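Particle-associated glycoside hydrolase (Acinetobacter phage Fri1, PDB 6C72) is a trimeric phage tailspike that degrades the capsular polysaccharide of Acinetobacter baumannii during virus entry, probably by hydrolysing its glycosidic bonds. Local coordinates at residues K115-M120 with S143-R148; D108-L113 with H182-S187. All coordinates share one frame; numbering follows the deposited sequence.

Interaction 1. Residues K115-M120 with S143-R148; sequences KCVDYM and SNVEVR
Val-117 and Met-120 of helix 110-122 pack against Val-145 and Val-147 of strand 145-148, an arrangement consistent with the N-terminal helical cap of parallel beta-helix proteins. The side chains that meet are all apolar, and all four residues are buried. Val-117 does most of the work on the helix side, sending its two methyls to different valines: its CG1 meets CG1 of Val-145 at 4.0 Å, while its CG2 approaches CG2 of Val-147 at 4.2 Å, the two side chains lying at about a right angle. With CG1 anti to the backbone N (chi1 176°), the branches of Val-117 spread along the strand, which lets one residue reach both Val-145 and Val-147. The other methyl of Val-145, CG2, settles against the helix itself, 3.9 Å from the carbonyl O of Val-117 and 4.0 Å from CB of Met-120. Met-120 thus touches Val-145 through CB, the root of its bent side chain. The segment axes pass 9.0 Å apart at 146°, so helix and strand run roughly antiparallel. Strand 126-129 adds to the same core, for Val-128 touches Cys-116, Met-120 and Val-145, and Leu-90 of strand 89-91 packs on Cys-116 and Met-120. On the strand's outer side, Glu-146 OE2 is hydrogen-bonded to Ser-202 OG, tying it to the next coil. At the helix's polar edge, OD1 of Asp-118 holds Lys-142 NZ in a salt bridge and accepts a hydrogen bond from NE2 of Gln-114.

Interaction 2. Residues D108-L113 with H182-S187; sequences DQTTIL and HSSDGS
The Asx turn that starts helix 110-122, built by Asp-108 and Thr-110, meets Ser-184 in the loop between strands 179-182 and 188-192. Gln-109 occupies the N-cap position, and Asp-108 lies just ahead of it. With chi1 at -176°, CG of Asp-108 lies opposite the backbone N, and OD1 faces the N and OG1 of Thr-110 at the start of the helix. There OD1 takes two bonds from Thr-110: the backbone N donates at 2.9 Å, from the anti side and 33° out of the carboxylate plane, whereas the hydroxyl OG1 donates at 2.6 Å to the syn lone pair. The bond across the contact runs hydroxyl to hydroxyl: chi1 of 59° places Ser-184 OG between its backbone N and carbonyl carbon, in position to donate to Thr-110 OG1 at 2.9 Å. Ser-184 also leans its CB on the carboxylate, 3.4 Å from OD1 of Asp-108. Preceding it, Ser-183 OG forms an ST turn by accepting from Asp-185 N, which shapes the loop as it leaves the strand. Lys-138 N of strand 133-140 is a further partner of Thr-110 OG1. The threonine hydroxyl therefore both donates to Asp-108 OD1 and accepts from Ser-184 OG, and the bonds converging on it should leave this polar group little rotational freedom at the partly exposed edge.

In the fold
Both interactions use helix 110-122: interaction 2 holds its first turn and interaction 1 its second half, with centres 15 Å apart on the same side of the chain's centre. Along the chain the order is 108-113, 115-120, 143-148 and 182-187, so interaction 1 is nested inside the loop closed by interaction 2. The helix is thereby joined to two parts of the early beta-helix, strand 145-148 through a buried apolar face and the loop after strand 179-182 through polar groups near the surface. Together they join this helix, probably an N-terminal cap, to the first coils of the parallel beta-helix, which in this tailspike assembles as a trimer.

Interaction 1. Residues K115-M120 with S143-R148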
loop_
_atom_site.group_PDB
_atom_site.type_symbol
_atom_site.label_atom_id
_atom_site.label_comp_id
_atom_site.label_asym_id
_atom_site.label_seq_id
_atom_site.Cartn_x
_atom_site.Cartn_y
_atom_site.Cartn_z
ATOM N N LYS A 115 -0.795 32.462 -25.221
ATOM C CA LYS A 115 -2.045 32.556 -25.968
ATOM C C LYS A 115 -2.655 31.178 -26.181
ATOM O O LYS A 115 -3.878 31.007 -26.101
ATOM C CB LYS A 115 -1.801 33.239 -27.309
ATOM C CG LYS A 115 -2.014 34.699 -27.328
ATOM C CD LYS A 115 -2.188 35.129 -28.780
ATOM C CE LYS A 115 -1.327 36.326 -29.132
ATOM N NZ LYS A 115 -1.947 37.555 -28.570
ATOM N N CYS A 116 -1.816 30.188 -26.483
ATOM C CA CYS A 116 -2.317 28.842 -26.723
ATOM C C CYS A 116 -2.918 28.246 -25.452
ATOM O O CYS A 116 -4.027 27.698 -25.474
ATOM C CB CYS A 116 -1.190 27.954 -27.266
ATOM S SG CYS A 116 -0.547 28.491 -28.889
ATOM N N VAL A 117 -2.208 28.355 -24.330
ATOM C CA VAL A 117 -2.724 27.797 -23.081
ATOM C C VAL A 117 -4.016 28.502 -22.688
ATOM O O VAL A 117 -4.998 27.857 -22.299
ATOM C CB VAL A 117 -1.662 27.893 -21.968
ATOM C CG1 VAL A 117 -2.217 27.406 -20.649
ATOM C CG2 VAL A 117 -0.413 27.138 -22.360
ATOM N N ASP A 118 -4.033 29.840 -22.799
ATOM C CA ASP A 118 -5.214 30.621 -22.446
ATOM C C ASP A 118 -6.408 30.284 -23.325
ATOM O O ASP A 118 -7.539 30.204 -22.836
ATOM C CB ASP A 118 -4.919 32.116 -22.542
ATOM C CG ASP A 118 -4.039 32.613 -21.417
ATOM O OD1 ASP A 118 -3.632 31.794 -20.561
ATOM O OD2 ASP A 118 -3.798 33.841 -21.361
ATOM N N TYR A 119 -6.186 30.101 -24.628
ATOM C CA TYR A 119 -7.313 29.843 -25.517
ATOM C C TYR A 119 -7.891 28.447 -25.298
ATOM O O TYR A 119 -9.118 28.271 -25.316
ATOM C CB TYR A 119 -6.900 30.042 -26.974
ATOM C CG TYR A 119 -8.025 29.760 -27.935
ATOM C CD1 TYR A 119 -9.136 30.588 -27.995
ATOM C CD2 TYR A 119 -7.990 28.647 -28.761
ATOM C CE1 TYR A 119 -10.178 30.335 -28.863
ATOM C CE2 TYR A 119 -9.027 28.385 -29.643
ATOM C CZ TYR A 119 -10.116 29.238 -29.690
ATOM O OH TYR A 119 -11.150 28.976 -30.554
ATOM N N MET A 120 -7.025 27.440 -25.093
ATOM C CA MET A 120 -7.515 26.099 -24.778
ATOM C C MET A 120 -8.284 26.096 -23.464
ATOM O O MET A 120 -9.342 25.466 -23.356
ATOM C CB MET A 120 -6.354 25.108 -24.709
ATOM C CG MET A 120 -5.811 24.686 -26.060
ATOM S SD MET A 120 -7.043 23.959 -27.157
ATOM C CE MET A 120 -7.312 22.370 -26.397
ATOM N N SER A 143 -6.330 25.807 -15.993
ATOM C CA SER A 143 -6.976 24.578 -15.544
ATOM C C SER A 143 -7.304 23.642 -16.710
ATOM O O SER A 143 -7.743 24.073 -17.781
ATOM C CB SER A 143 -8.239 24.896 -14.742
ATOM O OG SER A 143 -7.901 25.536 -13.524
ATOM N N ASN A 144 -7.038 22.350 -16.496
ATOM C CA ASN A 144 -7.400 21.295 -17.435
ATOM C C ASN A 144 -6.708 21.470 -18.789
ATOM O O ASN A 144 -7.233 21.064 -19.828
ATOM C CB ASN A 144 -8.921 21.203 -17.592
ATOM C CG ASN A 144 -9.632 21.018 -16.255
ATOM O OD1 ASN A 144 -10.533 21.789 -15.898
ATOM N ND2 ASN A 144 -9.226 20.005 -15.503
ATOM N N VAL A 145 -5.536 22.097 -18.794
ATOM C CA VAL A 145 -4.701 22.201 -19.983
ATOM C C VAL A 145 -3.373 21.519 -19.697
ATOM O O VAL A 145 -2.768 21.754 -18.643
ATOM C CB VAL A 145 -4.478 23.663 -20.406
ATOM C CG1 VAL A 145 -3.435 23.735 -21.529
ATOM C CG2 VAL A 145 -5.808 24.303 -20.826
ATOM N N GLU A 146 -2.926 20.682 -20.629
ATOM C CA GLU A 146 -1.639 20.008 -20.556
ATOM C C GLU A 146 -0.755 20.485 -21.704
ATOM O O GLU A 146 -1.203 20.541 -22.853
ATOM C CB GLU A 146 -1.817 18.486 -20.628
ATOM C CG GLU A 146 -0.516 17.699 -20.797
ATOM C CD GLU A 146 -0.755 16.222 -21.076
ATOM O OE1 GLU A 146 -1.918 15.760 -20.992
ATOM O OE2 GLU A 146 0.224 15.513 -21.392
ATOM N N VAL A 147 0.497 20.810 -21.395
ATOM C CA VAL A 147 1.497 21.165 -22.395
ATOM C C VAL A 147 2.281 19.900 -22.711
ATOM O O VAL A 147 2.768 19.225 -21.796
ATOM C CB VAL A 147 2.421 22.289 -21.899
ATOM C CG1 VAL A 147 3.547 22.531 -22.881
ATOM C CG2 VAL A 147 1.631 23.573 -21.679
ATOM N N ARG A 148 2.349 19.538 -23.992
ATOM C CA ARG A 148 2.938 18.275 -24.411
ATOM C C ARG A 148 3.960 18.514 -25.516
ATOM O O ARG A 148 3.664 19.186 -26.506
ATOM C CB ARG A 148 1.851 17.296 -24.884
ATOM C CG ARG A 148 2.377 15.904 -25.211
ATOM C CD ARG A 148 1.245 14.938 -25.568
ATOM N NE ARG A 148 0.572 15.318 -26.805
ATOM C CZ ARG A 148 -0.684 15.000 -27.110
ATOM N NH1 ARG A 148 -1.419 14.296 -26.259
ATOM N NH2 ARG A 148 -1.209 15.402 -28.262
#

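Interaction 2. Residues D108-L113 with H182-S187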
loop_
_atom_site.group_PDB
_atom_site.type_symbol
_atom_site.label_atom_id
_atom_site.label_comp_id
_atom_site.label_asym_id
_atom_site.label_seq_id
_atom_site.Cartn_x
_atom_site.Cartn_y
_atom_site.Cartn_z
ATOM N N ASP A 108 12.223 34.965 -27.924
ATOM C CA ASP A 108 11.190 34.933 -26.894
ATOM C C ASP A 108 9.848 34.664 -27.560
ATOM O O ASP A 108 9.366 35.474 -28.357
ATOM C CB ASP A 108 11.185 36.251 -26.109
ATOM C CG ASP A 108 10.180 36.266 -24.935
ATOM O OD1 ASP A 108 9.471 35.276 -24.676
ATOM O OD2 ASP A 108 10.144 37.275 -24.208
ATOM N N GLN A 109 9.243 33.527 -27.240
ATOM C CA GLN A 109 7.934 33.172 -27.774
ATOM C C GLN A 109 6.918 33.047 -26.642
ATOM O O GLN A 109 5.925 32.323 -26.762
ATOM C CB GLN A 109 8.002 31.882 -28.595
ATOM C CG GLN A 109 9.204 31.826 -29.560
ATOM C CD GLN A 109 9.004 30.872 -30.749
ATOM O OE1 GLN A 109 8.257 31.170 -31.690
ATOM N NE2 GLN A 109 9.626 29.706 -30.675
ATOM N N THR A 110 7.173 33.750 -25.532
ATOM C CA THR A 110 6.320 33.651 -24.351
ATOM C C THR A 110 4.877 34.030 -24.672
ATOM O O THR A 110 3.937 33.308 -24.317
ATOM C CB THR A 110 6.888 34.536 -23.239
ATOM O OG1 THR A 110 8.144 33.994 -22.802
ATOM C CG2 THR A 110 5.925 34.630 -22.050
ATOM N N THR A 111 4.687 35.146 -25.366
ATOM C CA THR A 111 3.336 35.615 -25.645
ATOM C C THR A 111 2.548 34.600 -26.467
ATOM O O THR A 111 1.366 34.354 -26.194
ATOM C CB THR A 111 3.403 36.966 -26.357
ATOM O OG1 THR A 111 4.035 37.922 -25.495
ATOM C CG2 THR A 111 2.012 37.463 -26.718
ATOM N N ILE A 112 3.201 33.965 -27.444
ATOM C CA ILE A 112 2.501 33.021 -28.313
ATOM C C ILE A 112 2.052 31.800 -27.526
ATOM O O ILE A 112 0.892 31.377 -27.630
ATOM C CB ILE A 112 3.385 32.624 -29.507
ATOM C CG1 ILE A 112 3.545 33.810 -30.468
ATOM C CG2 ILE A 112 2.824 31.389 -30.211
ATOM C CD1 ILE A 112 4.607 33.579 -31.499
ATOM N N LEU A 113 2.959 31.215 -26.728
ATOM C CA LEU A 113 2.611 30.003 -25.986
ATOM C C LEU A 113 1.521 30.286 -24.965
ATOM O O LEU A 113 0.595 29.485 -24.799
ATOM C CB LEU A 113 3.843 29.412 -25.292
ATOM C CG LEU A 113 3.618 28.138 -24.464
ATOM C CD1 LEU A 113 2.937 27.060 -25.289
ATOM C CD2 LEU A 113 4.926 27.604 -23.864
ATOM N N HIS A 182 12.596 26.129 -22.533
ATOM C CA HIS A 182 13.305 27.093 -21.707
ATOM C C HIS A 182 12.353 28.200 -21.297
ATOM O O HIS A 182 11.265 28.352 -21.854
ATOM C CB HIS A 182 14.485 27.746 -22.437
ATOM C CG HIS A 182 15.404 26.803 -23.149
ATOM N ND1 HIS A 182 16.737 26.680 -22.818
ATOM C CD2 HIS A 182 15.207 26.000 -24.221
ATOM C CE1 HIS A 182 17.315 25.825 -23.641
ATOM N NE2 HIS A 182 16.406 25.391 -24.494
ATOM N N SER A 183 12.803 29.005 -20.345
ATOM C CA SER A 183 12.099 30.207 -19.934
ATOM C C SER A 183 12.674 31.427 -20.640
ATOM O O SER A 183 13.800 31.416 -21.138
ATOM C CB SER A 183 12.182 30.400 -18.421
ATOM O OG SER A 183 11.519 31.595 -18.044
ATOM N N SER A 184 11.891 32.501 -20.659
ATOM C CA SER A 184 12.344 33.764 -21.219
ATOM C C SER A 184 13.023 34.670 -20.198
ATOM O O SER A 184 13.510 35.737 -20.589
ATOM C CB SER A 184 11.177 34.512 -21.858
ATOM O OG SER A 184 10.159 34.774 -20.911
ATOM N N ASP A 185 13.054 34.295 -18.920
ATOM C CA ASP A 185 13.759 35.067 -17.890
ATOM C C ASP A 185 14.284 34.098 -16.825
ATOM O O ASP A 185 14.402 32.891 -17.067
ATOM C CB ASP A 185 12.839 36.159 -17.306
ATOM C CG ASP A 185 11.600 35.594 -16.593
ATOM O OD1 ASP A 185 11.593 34.415 -16.164
ATOM O OD2 ASP A 185 10.604 36.341 -16.465
ATOM N N GLY A 186 14.588 34.627 -15.635
ATOM C CA GLY A 186 15.158 33.871 -14.541
ATOM C C GLY A 186 14.178 33.302 -13.538
ATOM O O GLY A 186 14.612 32.753 -12.519
ATOM N N SER A 187 12.874 33.395 -13.792
ATOM C CA SER A 187 11.878 32.985 -12.812
ATOM C C SER A 187 11.589 31.492 -12.917
ATOM O O SER A 187 12.233 30.689 -12.233
ATOM C CB SER A 187 10.603 33.824 -12.969
ATOM O OG SER A 187 10.158 33.847 -14.316
#